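Local coordinates for uncharacterized protein YhfS (Escherichia coli, PDB 4J8L) that carries covalently attached pyridoxal 5'-phosphate and may have cysteine synthase activity, though its reaction is not established, at residues 69-74 / 214-219; 121-126 / 157-162; 324-327 / 332-335. One frame throughout, in Å; residues are numbered along the deposited sequence.

Interaction 1 of 3, residues 69-74 / 214-219; sequences ALVQGA and NRIRAT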
ATOM      1  N   ALA A  69      -5.308 -14.306  -6.118  1.00 16.27           N
ATOM      2  CA  ALA A  69      -4.745 -14.401  -7.459  1.00 15.46           C
ATOM      3  C   ALA A  69      -3.627 -13.394  -7.609  1.00 16.31           C
ATOM      4  O   ALA A  69      -3.792 -12.226  -7.260  1.00 16.47           O
ATOM      5  CB  ALA A  69      -5.817 -14.150  -8.517  1.00 18.27           C
ATOM      6  N   LEU A  70      -2.491 -13.842  -8.130  1.00 12.69           N
ATOM      7  CA  LEU A  70      -1.434 -12.917  -8.525  1.00 12.00           C
ATOM      8  C   LEU A  70      -1.716 -12.476  -9.960  1.00 13.77           C
ATOM      9  O   LEU A  70      -2.166 -13.281 -10.789  1.00 15.34           O
ATOM     10  CB  LEU A  70      -0.057 -13.600  -8.415  1.00 14.57           C
ATOM     11  CG  LEU A  70       0.350 -13.978  -6.987  1.00 13.98           C
ATOM     12  CD1 LEU A  70       1.697 -14.729  -6.969  1.00 16.23           C
ATOM     13  CD2 LEU A  70       0.430 -12.733  -6.124  1.00 20.12           C
ATOM     14  N   VAL A  71      -1.500 -11.191 -10.245  1.00 12.61           N
ATOM     15  CA  VAL A  71      -1.808 -10.633 -11.558  1.00 13.84           C
ATOM     16  C   VAL A  71      -0.679  -9.713 -12.042  1.00 11.81           C
ATOM     17  O   VAL A  71       0.122  -9.202 -11.246  1.00 14.47           O
ATOM     18  CB  VAL A  71      -3.118  -9.805 -11.546  1.00 17.39           C
ATOM     19  CG1 VAL A  71      -4.312 -10.665 -11.099  1.00 14.10           C
ATOM     20  CG2 VAL A  71      -2.962  -8.591 -10.640  1.00 19.48           C
ATOM     21  N   GLN A  72      -0.626  -9.503 -13.351  1.00 14.05           N
ATOM     22  CA  GLN A  72       0.290  -8.538 -13.939  1.00 14.92           C
ATOM     23  C   GLN A  72      -0.181  -7.115 -13.651  1.00 15.43           C
ATOM     24  O   GLN A  72      -1.361  -6.877 -13.334  1.00 18.11           O
ATOM     25  CB  GLN A  72       0.385  -8.733 -15.455  1.00 16.78           C
ATOM     26  CG  GLN A  72       0.846 -10.123 -15.887  1.00 15.48           C
ATOM     27  CD  GLN A  72       2.351 -10.334 -15.702  1.00 14.53           C
ATOM     28  OE1 GLN A  72       3.042  -9.556 -15.021  1.00 17.85           O
ATOM     29  NE2 GLN A  72       2.870 -11.390 -16.324  1.00 18.05           N
ATOM     30  N   GLY A  73       0.737  -6.163 -13.774  1.00 15.32           N
ATOM     31  CA  GLY A  73       0.382  -4.766 -13.578  1.00 13.72           C
ATOM     32  C   GLY A  73       0.488  -4.265 -12.146  1.00 16.48           C
ATOM     33  O   GLY A  73       0.076  -3.136 -11.851  1.00 14.53           O
ATOM     34  N   ALA A  74       1.054  -5.088 -11.264  1.00 18.26           N
ATOM     35  CA  ALA A  74       1.278  -4.701  -9.873  1.00 14.39           C
ATOM     36  C   ALA A  74       0.007  -4.153  -9.219  1.00 16.24           C
ATOM     37  O   ALA A  74      -1.066  -4.734  -9.382  1.00 14.70           O
ATOM     38  CB  ALA A  74       2.456  -3.706  -9.774  1.00 13.99           C
ATOM     39  N   ASN A 214     -12.332 -16.172  -8.487  1.00 19.21           N
ATOM     40  CA  ASN A 214     -12.631 -17.063  -9.602  1.00 21.55           C
ATOM     41  C   ASN A 214     -12.992 -16.278 -10.864  1.00 22.45           C
ATOM     42  O   ASN A 214     -12.605 -16.661 -11.968  1.00 22.27           O
ATOM     43  CB  ASN A 214     -13.762 -18.041  -9.256  1.00 21.57           C
ATOM     44  CG  ASN A 214     -13.324 -19.129  -8.296  1.00 25.34           C
ATOM     45  OD1 ASN A 214     -12.138 -19.436  -8.181  1.00 27.81           O
ATOM     46  ND2 ASN A 214     -14.291 -19.732  -7.612  1.00 33.17           N
ATOM     47  N   ARG A 215     -13.713 -15.171 -10.700  1.00 20.72           N
ATOM     48  CA  ARG A 215     -14.046 -14.344 -11.856  1.00 19.52           C
ATOM     49  C   ARG A 215     -12.790 -13.727 -12.456  1.00 18.55           C
ATOM     50  O   ARG A 215     -12.674 -13.581 -13.674  1.00 21.28           O
ATOM     51  CB  ARG A 215     -15.069 -13.255 -11.502  1.00 21.40           C
ATOM     52  CG  ARG A 215     -16.471 -13.809 -11.262  1.00 25.71           C
ATOM     53  CD  ARG A 215     -17.550 -12.740 -11.394  1.00 31.45           C
ATOM     54  NE  ARG A 215     -17.507 -11.768 -10.308  1.00 30.41           N
ATOM     55  CZ  ARG A 215     -18.114 -11.935  -9.136  1.00 29.98           C
ATOM     56  NH1 ARG A 215     -18.798 -13.044  -8.897  1.00 29.82           N
ATOM     57  NH2 ARG A 215     -18.029 -11.000  -8.201  1.00 27.19           N
ATOM     58  N   ILE A 216     -11.845 -13.371 -11.596  1.00 17.66           N
ATOM     59  CA  ILE A 216     -10.583 -12.833 -12.069  1.00 16.78           C
ATOM     60  C   ILE A 216      -9.795 -13.906 -12.821  1.00 17.77           C
ATOM     61  O   ILE A 216      -9.341 -13.687 -13.945  1.00 18.44           O
ATOM     62  CB  ILE A 216      -9.747 -12.276 -10.908  1.00 16.08           C
ATOM     63  CG1 ILE A 216     -10.434 -11.048 -10.306  1.00 18.98           C
ATOM     64  CG2 ILE A 216      -8.328 -11.945 -11.371  1.00 17.83           C
ATOM     65  CD1 ILE A 216      -9.716 -10.472  -9.101  1.00 21.52           C
ATOM     66  N   ARG A 217      -9.656 -15.080 -12.214  1.00 19.44           N
ATOM     67  CA  ARG A 217      -8.883 -16.148 -12.852  1.00 22.00           C
ATOM     68  C   ARG A 217      -9.443 -16.532 -14.226  1.00 19.46           C
ATOM     69  O   ARG A 217      -8.681 -16.849 -15.146  1.00 18.87           O
ATOM     70  CB  ARG A 217      -8.770 -17.372 -11.937  1.00 22.01           C
ATOM     71  CG  ARG A 217      -7.808 -17.176 -10.763  1.00 21.45           C
ATOM     72  CD  ARG A 217      -6.331 -17.144 -11.225  1.00 24.79           C
ATOM     73  NE  ARG A 217      -6.041 -18.269 -12.110  1.00 25.64           N
ATOM     74  CZ  ARG A 217      -5.067 -18.291 -13.015  1.00 23.03           C
ATOM     75  NH1 ARG A 217      -4.248 -17.255 -13.148  1.00 19.90           N
ATOM     76  NH2 ARG A 217      -4.913 -19.360 -13.787  1.00 24.39           N
ATOM     77  N   ALA A 218     -10.763 -16.463 -14.373  1.00 18.38           N
ATOM     78  CA  ALA A 218     -11.407 -16.818 -15.636  1.00 22.23           C
ATOM     79  C   ALA A 218     -11.010 -15.900 -16.796  1.00 25.50           C
ATOM     80  O   ALA A 218     -11.119 -16.298 -17.956  1.00 27.26           O
ATOM     81  CB  ALA A 218     -12.940 -16.866 -15.476  1.00 23.45           C
ATOM     82  N   THR A 219     -10.548 -14.684 -16.484  1.00 20.55           N
ATOM     83  CA  THR A 219     -10.151 -13.724 -17.517  1.00 21.36           C
ATOM     84  C   THR A 219      -8.693 -13.869 -17.905  1.00 18.08           C
ATOM     85  O   THR A 219      -8.247 -13.281 -18.890  1.00 20.23           O
ATOM     86  CB  THR A 219     -10.364 -12.253 -17.070  1.00 17.72           C
ATOM     87  OG1 THR A 219      -9.434 -11.926 -16.029  1.00 21.41           O
ATOM     88  CG2 THR A 219     -11.784 -12.054 -16.583  1.00 20.19           C
TER
HETATM   89  O   HOH W   1      -2.783 -15.845 -11.232  1.00 20.47           O

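Interaction 2 of 3, residues 121-126 / 157-162; sequences NDLSAL and LATLRA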
ATOM      1  N   ASN A 121     -15.432   9.869   6.351  1.00 27.19           N
ATOM      2  CA  ASN A 121     -15.167  10.296   7.719  1.00 30.08           C
ATOM      3  C   ASN A 121     -16.466  10.545   8.474  1.00 34.00           C
ATOM      4  O   ASN A 121     -16.461  10.750   9.688  1.00 40.70           O
ATOM      5  CB  ASN A 121     -14.298  11.557   7.738  1.00 31.36           C
ATOM      6  CG  ASN A 121     -12.902  11.312   7.201  1.00 33.04           C
ATOM      7  OD1 ASN A 121     -12.208  10.388   7.633  1.00 30.39           O
ATOM      8  ND2 ASN A 121     -12.484  12.139   6.248  1.00 33.76           N
ATOM      9  N   ASP A 122     -17.575  10.534   7.738  1.00 29.88           N
ATOM     10  CA  ASP A 122     -18.903  10.717   8.310  1.00 31.42           C
ATOM     11  C   ASP A 122     -19.711   9.465   8.009  1.00 33.55           C
ATOM     12  O   ASP A 122     -20.295   9.346   6.932  1.00 33.61           O
ATOM     13  CB  ASP A 122     -19.574  11.940   7.675  1.00 33.65           C
ATOM     14  CG  ASP A 122     -20.930  12.271   8.290  1.00 37.24           C
ATOM     15  OD1 ASP A 122     -21.483  11.449   9.050  1.00 37.88           O
ATOM     16  OD2 ASP A 122     -21.451  13.367   7.993  1.00 38.30           O
ATOM     17  N   LEU A 123     -19.739   8.530   8.955  1.00 35.07           N
ATOM     18  CA  LEU A 123     -20.404   7.251   8.737  1.00 33.10           C
ATOM     19  C   LEU A 123     -21.906   7.412   8.505  1.00 31.77           C
ATOM     20  O   LEU A 123     -22.511   6.635   7.769  1.00 39.87           O
ATOM     21  CB  LEU A 123     -20.141   6.292   9.901  1.00 33.98           C
ATOM     22  CG  LEU A 123     -18.716   5.752  10.000  1.00 35.77           C
ATOM     23  CD1 LEU A 123     -18.606   4.731  11.120  1.00 39.98           C
ATOM     24  CD2 LEU A 123     -18.305   5.143   8.675  1.00 33.76           C
ATOM     25  N   SER A 124     -22.501   8.422   9.131  1.00 35.76           N
ATOM     26  CA  SER A 124     -23.925   8.685   8.956  1.00 40.23           C
ATOM     27  C   SER A 124     -24.229   9.080   7.515  1.00 41.31           C
ATOM     28  O   SER A 124     -25.194   8.597   6.918  1.00 39.66           O
ATOM     29  CB  SER A 124     -24.390   9.784   9.913  1.00 44.23           C
ATOM     30  OG  SER A 124     -24.149   9.416  11.259  1.00 49.02           O
ATOM     31  N   ALA A 125     -23.403   9.966   6.964  1.00 40.24           N
ATOM     32  CA  ALA A 125     -23.549  10.388   5.576  1.00 39.66           C
ATOM     33  C   ALA A 125     -23.269   9.220   4.633  1.00 35.47           C
ATOM     34  O   ALA A 125     -23.984   9.024   3.647  1.00 36.36           O
ATOM     35  CB  ALA A 125     -22.626  11.558   5.272  1.00 40.01           C
ATOM     36  N   LEU A 126     -22.232   8.446   4.946  1.00 32.94           N
ATOM     37  CA  LEU A 126     -21.905   7.251   4.173  1.00 30.90           C
ATOM     38  C   LEU A 126     -23.130   6.348   4.054  1.00 34.53           C
ATOM     39  O   LEU A 126     -23.507   5.935   2.958  1.00 33.79           O
ATOM     40  CB  LEU A 126     -20.755   6.483   4.825  1.00 29.83           C
ATOM     41  CG  LEU A 126     -20.423   5.111   4.238  1.00 33.99           C
ATOM     42  CD1 LEU A 126     -20.030   5.237   2.778  1.00 37.77           C
ATOM     43  CD2 LEU A 126     -19.305   4.433   5.035  1.00 35.07           C
ATOM     44  N   LEU A 157     -15.984  -0.440   6.128  1.00 22.02           N
ATOM     45  CA  LEU A 157     -16.310  -1.723   5.509  1.00 22.52           C
ATOM     46  C   LEU A 157     -17.563  -2.358   6.107  1.00 26.06           C
ATOM     47  O   LEU A 157     -18.389  -2.902   5.375  1.00 28.41           O
ATOM     48  CB  LEU A 157     -15.122  -2.689   5.597  1.00 21.02           C
ATOM     49  CG  LEU A 157     -13.899  -2.237   4.796  1.00 21.53           C
ATOM     50  CD1 LEU A 157     -12.703  -3.134   5.086  1.00 18.14           C
ATOM     51  CD2 LEU A 157     -14.202  -2.225   3.303  1.00 23.00           C
ATOM     52  N   ALA A 158     -17.702  -2.284   7.429  1.00 24.10           N
ATOM     53  CA  ALA A 158     -18.872  -2.830   8.105  1.00 28.73           C
ATOM     54  C   ALA A 158     -20.149  -2.146   7.628  1.00 31.18           C
ATOM     55  O   ALA A 158     -21.167  -2.798   7.399  1.00 30.00           O
ATOM     56  CB  ALA A 158     -18.729  -2.701   9.616  1.00 28.07           C
ATOM     57  N   THR A 159     -20.084  -0.828   7.469  1.00 29.63           N
ATOM     58  CA  THR A 159     -21.230  -0.066   6.994  1.00 29.11           C
ATOM     59  C   THR A 159     -21.632  -0.526   5.601  1.00 29.66           C
ATOM     60  O   THR A 159     -22.818  -0.727   5.319  1.00 33.83           O
ATOM     61  CB  THR A 159     -20.941   1.447   6.975  1.00 28.61           C
ATOM     62  OG1 THR A 159     -20.589   1.881   8.294  1.00 33.92           O
ATOM     63  CG2 THR A 159     -22.173   2.223   6.512  1.00 31.86           C
ATOM     64  N   LEU A 160     -20.635  -0.705   4.741  1.00 27.51           N
ATOM     65  CA  LEU A 160     -20.867  -1.115   3.364  1.00 27.31           C
ATOM     66  C   LEU A 160     -21.449  -2.517   3.298  1.00 32.39           C
ATOM     67  O   LEU A 160     -22.378  -2.776   2.530  1.00 31.69           O
ATOM     68  CB  LEU A 160     -19.565  -1.044   2.569  1.00 24.39           C
ATOM     69  CG  LEU A 160     -19.049   0.372   2.307  1.00 25.45           C
ATOM     70  CD1 LEU A 160     -17.613   0.333   1.793  1.00 23.44           C
ATOM     71  CD2 LEU A 160     -19.960   1.086   1.317  1.00 25.72           C
ATOM     72  N   ARG A 161     -20.900  -3.416   4.108  1.00 31.10           N
ATOM     73  CA  ARG A 161     -21.379  -4.791   4.149  1.00 34.30           C
ATOM     74  C   ARG A 161     -22.826  -4.867   4.628  1.00 32.85           C
ATOM     75  O   ARG A 161     -23.616  -5.651   4.104  1.00 37.55           O
ATOM     76  CB  ARG A 161     -20.480  -5.654   5.037  1.00 35.24           C
ATOM     77  CG  ARG A 161     -20.954  -7.094   5.186  1.00 39.00           C
ATOM     78  CD  ARG A 161     -19.871  -7.963   5.812  1.00 43.95           C
ATOM     79  NE  ARG A 161     -18.675  -8.043   4.976  1.00 45.05           N
ATOM     80  CZ  ARG A 161     -18.448  -9.002   4.082  1.00 50.46           C
ATOM     81  NH1 ARG A 161     -19.335  -9.972   3.904  1.00 52.72           N
ATOM     82  NH2 ARG A 161     -17.333  -8.993   3.365  1.00 49.77           N
ATOM     83  N   ALA A 162     -23.171  -4.049   5.619  1.00 29.08           N
ATOM     84  CA  ALA A 162     -24.535  -4.033   6.152  1.00 30.03           C
ATOM     85  C   ALA A 162     -25.530  -3.621   5.077  1.00 39.63           C
ATOM     86  O   ALA A 162     -26.653  -4.114   5.042  1.00 37.06           O
ATOM     87  CB  ALA A 162     -24.639  -3.100   7.349  1.00 33.49           C
TER

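Interaction 3 of 3, residues 324-327 / 332-335; sequences GTFR and QSEH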
ATOM      1  N   GLY A 324       1.593  15.516  -5.124  1.00 25.81           N
ATOM      2  CA  GLY A 324       0.859  16.386  -6.023  1.00 27.99           C
ATOM      3  C   GLY A 324      -0.400  16.959  -5.409  1.00 30.83           C
ATOM      4  O   GLY A 324      -0.634  18.170  -5.476  1.00 30.96           O
ATOM      5  N   THR A 325      -1.219  16.096  -4.816  1.00 27.71           N
ATOM      6  CA  THR A 325      -2.490  16.537  -4.242  1.00 28.18           C
ATOM      7  C   THR A 325      -2.273  17.523  -3.101  1.00 27.55           C
ATOM      8  O   THR A 325      -3.019  18.500  -2.970  1.00 31.33           O
ATOM      9  CB  THR A 325      -3.337  15.350  -3.729  1.00 34.62           C
ATOM     10  OG1 THR A 325      -2.566  14.589  -2.790  1.00 37.49           O
ATOM     11  CG2 THR A 325      -3.741  14.461  -4.886  1.00 39.61           C
ATOM     12  N   PHE A 326      -1.253  17.274  -2.284  1.00 26.89           N
ATOM     13  CA  PHE A 326      -0.969  18.172  -1.173  1.00 25.11           C
ATOM     14  C   PHE A 326      -0.490  19.529  -1.678  1.00 23.25           C
ATOM     15  O   PHE A 326      -0.919  20.565  -1.181  1.00 24.01           O
ATOM     16  CB  PHE A 326       0.063  17.582  -0.212  1.00 23.62           C
ATOM     17  CG  PHE A 326       0.215  18.374   1.058  1.00 25.41           C
ATOM     18  CD1 PHE A 326      -0.646  18.169   2.122  1.00 28.97           C
ATOM     19  CD2 PHE A 326       1.209  19.330   1.181  1.00 25.54           C
ATOM     20  CE1 PHE A 326      -0.518  18.902   3.291  1.00 29.14           C
ATOM     21  CE2 PHE A 326       1.343  20.064   2.344  1.00 29.39           C
ATOM     22  CZ  PHE A 326       0.482  19.852   3.400  1.00 30.06           C
ATOM     23  N   ARG A 327       0.406  19.510  -2.659  1.00 22.99           N
ATOM     24  CA  ARG A 327       0.891  20.755  -3.252  1.00 24.18           C
ATOM     25  C   ARG A 327      -0.225  21.558  -3.915  1.00 28.48           C
ATOM     26  O   ARG A 327      -0.227  22.791  -3.863  1.00 24.94           O
ATOM     27  CB  ARG A 327       2.028  20.463  -4.227  1.00 21.63           C
ATOM     28  CG  ARG A 327       3.271  19.978  -3.512  1.00 26.22           C
ATOM     29  CD  ARG A 327       4.460  19.875  -4.434  1.00 34.56           C
ATOM     30  NE  ARG A 327       4.378  18.708  -5.298  1.00 36.73           N
ATOM     31  CZ  ARG A 327       4.435  18.762  -6.623  1.00 51.60           C
ATOM     32  NH1 ARG A 327       4.575  19.934  -7.231  1.00 53.25           N
ATOM     33  NH2 ARG A 327       4.356  17.643  -7.335  1.00 58.10           N
ATOM     34  N   GLN A 332       2.096  26.857  -1.395  1.00 27.26           N
ATOM     35  CA  GLN A 332       3.361  27.416  -0.913  1.00 27.51           C
ATOM     36  C   GLN A 332       4.230  26.411  -0.169  1.00 24.63           C
ATOM     37  O   GLN A 332       5.430  26.643   0.001  1.00 24.47           O
ATOM     38  CB  GLN A 332       3.134  28.659  -0.046  1.00 26.11           C
ATOM     39  CG  GLN A 332       2.648  29.905  -0.816  1.00 28.96           C
ATOM     40  CD  GLN A 332       3.416  30.149  -2.117  1.00 41.29           C
ATOM     41  OE1 GLN A 332       4.659  30.270  -2.132  1.00 34.73           O
ATOM     42  NE2 GLN A 332       2.675  30.224  -3.222  1.00 39.74           N
ATOM     43  N   SER A 333       3.639  25.290   0.256  1.00 22.77           N
ATOM     44  CA  SER A 333       4.346  24.321   1.097  1.00 20.61           C
ATOM     45  C   SER A 333       5.570  23.698   0.450  1.00 21.15           C
ATOM     46  O   SER A 333       6.534  23.374   1.137  1.00 22.38           O
ATOM     47  CB  SER A 333       3.398  23.209   1.554  1.00 26.25           C
ATOM     48  OG  SER A 333       2.432  23.737   2.441  1.00 29.82           O
ATOM     49  N   GLU A 334       5.537  23.527  -0.865  1.00 19.93           N
ATOM     50  CA  GLU A 334       6.644  22.879  -1.559  1.00 19.21           C
ATOM     51  C   GLU A 334       7.973  23.631  -1.388  1.00 19.51           C
ATOM     52  O   GLU A 334       9.043  23.038  -1.515  1.00 19.76           O
ATOM     53  CB  GLU A 334       6.324  22.702  -3.046  1.00 20.11           C
ATOM     54  CG  GLU A 334       6.193  24.006  -3.807  1.00 21.74           C
ATOM     55  CD  GLU A 334       5.532  23.831  -5.155  1.00 41.17           C
ATOM     56  OE1 GLU A 334       6.140  24.218  -6.173  1.00 42.45           O
ATOM     57  OE2 GLU A 334       4.393  23.324  -5.193  1.00 45.54           O
ATOM     58  N   HIS A 335       7.908  24.917  -1.072  1.00 20.73           N
ATOM     59  CA  HIS A 335       9.133  25.692  -0.921  1.00 21.40           C
ATOM     60  C   HIS A 335       9.779  25.476   0.443  1.00 25.71           C
ATOM     61  O   HIS A 335      10.974  25.734   0.617  1.00 23.34           O
ATOM     62  CB  HIS A 335       8.839  27.172  -1.167  1.00 23.29           C
ATOM     63  CG  HIS A 335       8.251  27.431  -2.516  1.00 26.91           C
ATOM     64  ND1 HIS A 335       8.977  27.288  -3.681  1.00 28.17           N
ATOM     65  CD2 HIS A 335       6.995  27.769  -2.895  1.00 27.30           C
ATOM     66  CE1 HIS A 335       8.201  27.561  -4.716  1.00 33.41           C
ATOM     67  NE2 HIS A 335       6.994  27.853  -4.266  1.00 31.20           N
TER

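Interaction 1 of 3, residues 69-74 / 214-219
Bends at chi2 (-71°) and chi3 (-49°) fold the side chain of Arg217 back toward Ala69 and bring its CD methylene to the strand, with Arg217 CD 4.1 Å from Ala69 CB. The contact lies at one margin of the seven-stranded mixed sheet that marks the large domain of fold type I (aspartate aminotransferase-like) enzymes. Here helix 210-219 packs beside the outermost strand, 67-72; the segment axes approach to 9.4 Å, and their directions differ by 42°. Ala69 and Val71, two residues apart, point to the same face of the strand, and the CG2 branch of Ile216 meets both. Ile216 CG2 is 4.2 Å from Val71 CG1 and a looser 4.4 Å from Ala69 CB. The Ile216 side chain also touches Ala81 and Ala85 of helix 74-86 and Val206 of strand 203-208, making it a wedge between sheet and helices. Leu70 faces the other way, onto Val55 and Leu59 of helix 50-62. No direct hydrogen bond joins the two segments; what they share is a small apolar patch and one water. The guanidinium of Arg217 carries on past Ala69, its NH1 bonded to Gln226 OE1 and its NH2 held weakly by the carbonyls of Leu46 and Asn47. Within the helix segment, Ile216 O accepts from both Thr219 N and Thr219 OG1, the hydroxyl lying in the carbonyl plane on a lone pair. The water linking the segments donates to Leu70 O at 2.7 Å and weakly accepts from Arg217 NH1 at 2.8 Å.

Interaction 2 of 3, residues 121-126 / 157-162
Leu126 and Thr159 form the close-packed centre where helices 123-133 and 153-162 lie side by side over the sheet of the large domain. With CG of Leu126 anti to its backbone nitrogen (chi1 172°), the isobutyl group points toward the second helix and sets CD2 against the threonine. Leu126 CD2 is 3.9 Å from Thr159 CG2 and equally close to Thr159 CB, so one methyl covers the branch point as well as the methyl beyond it. The other branch goes deeper: Leu126 CD1 meets Leu160 CD2 at 4.4 Å, and both leucines also rest on Leu94 of strand 92-96. Leu160 continues onto Ala138, Val140 and Ala167, which binds this side of the contact into the layer between helices and strands.

The outer side is thinner. Leu123, nearer the helix start and exposed, brings only CD2 to the threonine, 4.0 Å from Thr159 OG1, and the two side chains pass each other at a slant. That hydroxyl finds its polar partner within its own helix, at Asp155 O, and turns no hydrogen bond across the interface. Asp122, the N-cap, stands apart from the second helix; its OD1 accepts from Ala125 N at 3.2 Å with a nearly straight N-H line (164°), the nitrogen lying well above the carboxylate plane (78° out of it). The negative charge at that helix start would probably be favoured by the helix dipole. Between the segments there is neither a hydrogen bond nor a charge pair: the contact rests on dispersion and the fit of branched side chains, with the Thr159 hydroxyl and the Asp122 cap each bonded locally rather than across it.

Interaction 3 of 3, residues 324-327 / 332-335
Arg327 and Glu334 cross at about a right angle, and their aliphatic parts touch more closely than their charges. The carboxylate oxygen Glu334 OE2 lies 3.5 Å from Arg327 CD, while Arg327 CD is 3.7 Å from Glu334 CB. OE2 also comes to the edge of the guanidinium, near its plane, but the two flat groups are turned 60° apart and the salt bridge from Arg327 NH1 to Glu334 OE2 is long, at 4.0 Å. The firmer polar bond is outside this pair: Arg327 NE donates to Leu322 O, which helps fix where the guanidinium sits. Glu334 takes the crowded position, with CG between its backbone N and carbonyl carbon (chi1 66°), and this places its CG over the centre of one face of the His335 ring, 3.9 Å above the plane. Were Arg327 an alanine, Glu334 would probably lose its long salt-bridge partner and Leu322 O its side-chain donor, and the flank of the glutamate would be uncovered.

The second pair is apolar on one side only. Phe326 holds CG anti to its backbone nitrogen (chi1 -171°), which swings the ring out so that its CE2 corner meets Ser333. Phe326 CE2 is 3.8 Å from Ser333 CB and as far from Ser333 OG, the hydroxyl approaching the ring obliquely. Met1 also touches the Phe326 side chain, and an acetic acid, probably from the crystallisation liquor, lies about 3 Å from that side chain. Together the two pairs close a short helix and the loop after it onto each other: helix 324-329 forms part of the connection between the adjacent antiparallel strands 318-320 and 337-341, in the C-terminal domain of this aminotransferase-like chain, whose sheet is antiparallel.

Interactions 1 and 2 belong to the large domain, interaction 3 to the C-terminal domain. Along the chain, interaction 2 is nested inside the loop closed by interaction 1, and interaction 3 follows in series. None touches another: the nearest atoms are about 12 Å apart between interactions 1 and 2, 14 Å between 2 and 3, and 19 Å between 1 and 3, whose centres, 36 Å apart, lie on opposite sides of the chain centre. The cofactor-bearing Lys196 lies in the connection between strands 189-193 and 203-208, and the latter pairs with strand 67-72 of interaction 1. A nickel ion lies about 9 Å from the Ser333 side chain of interaction 3.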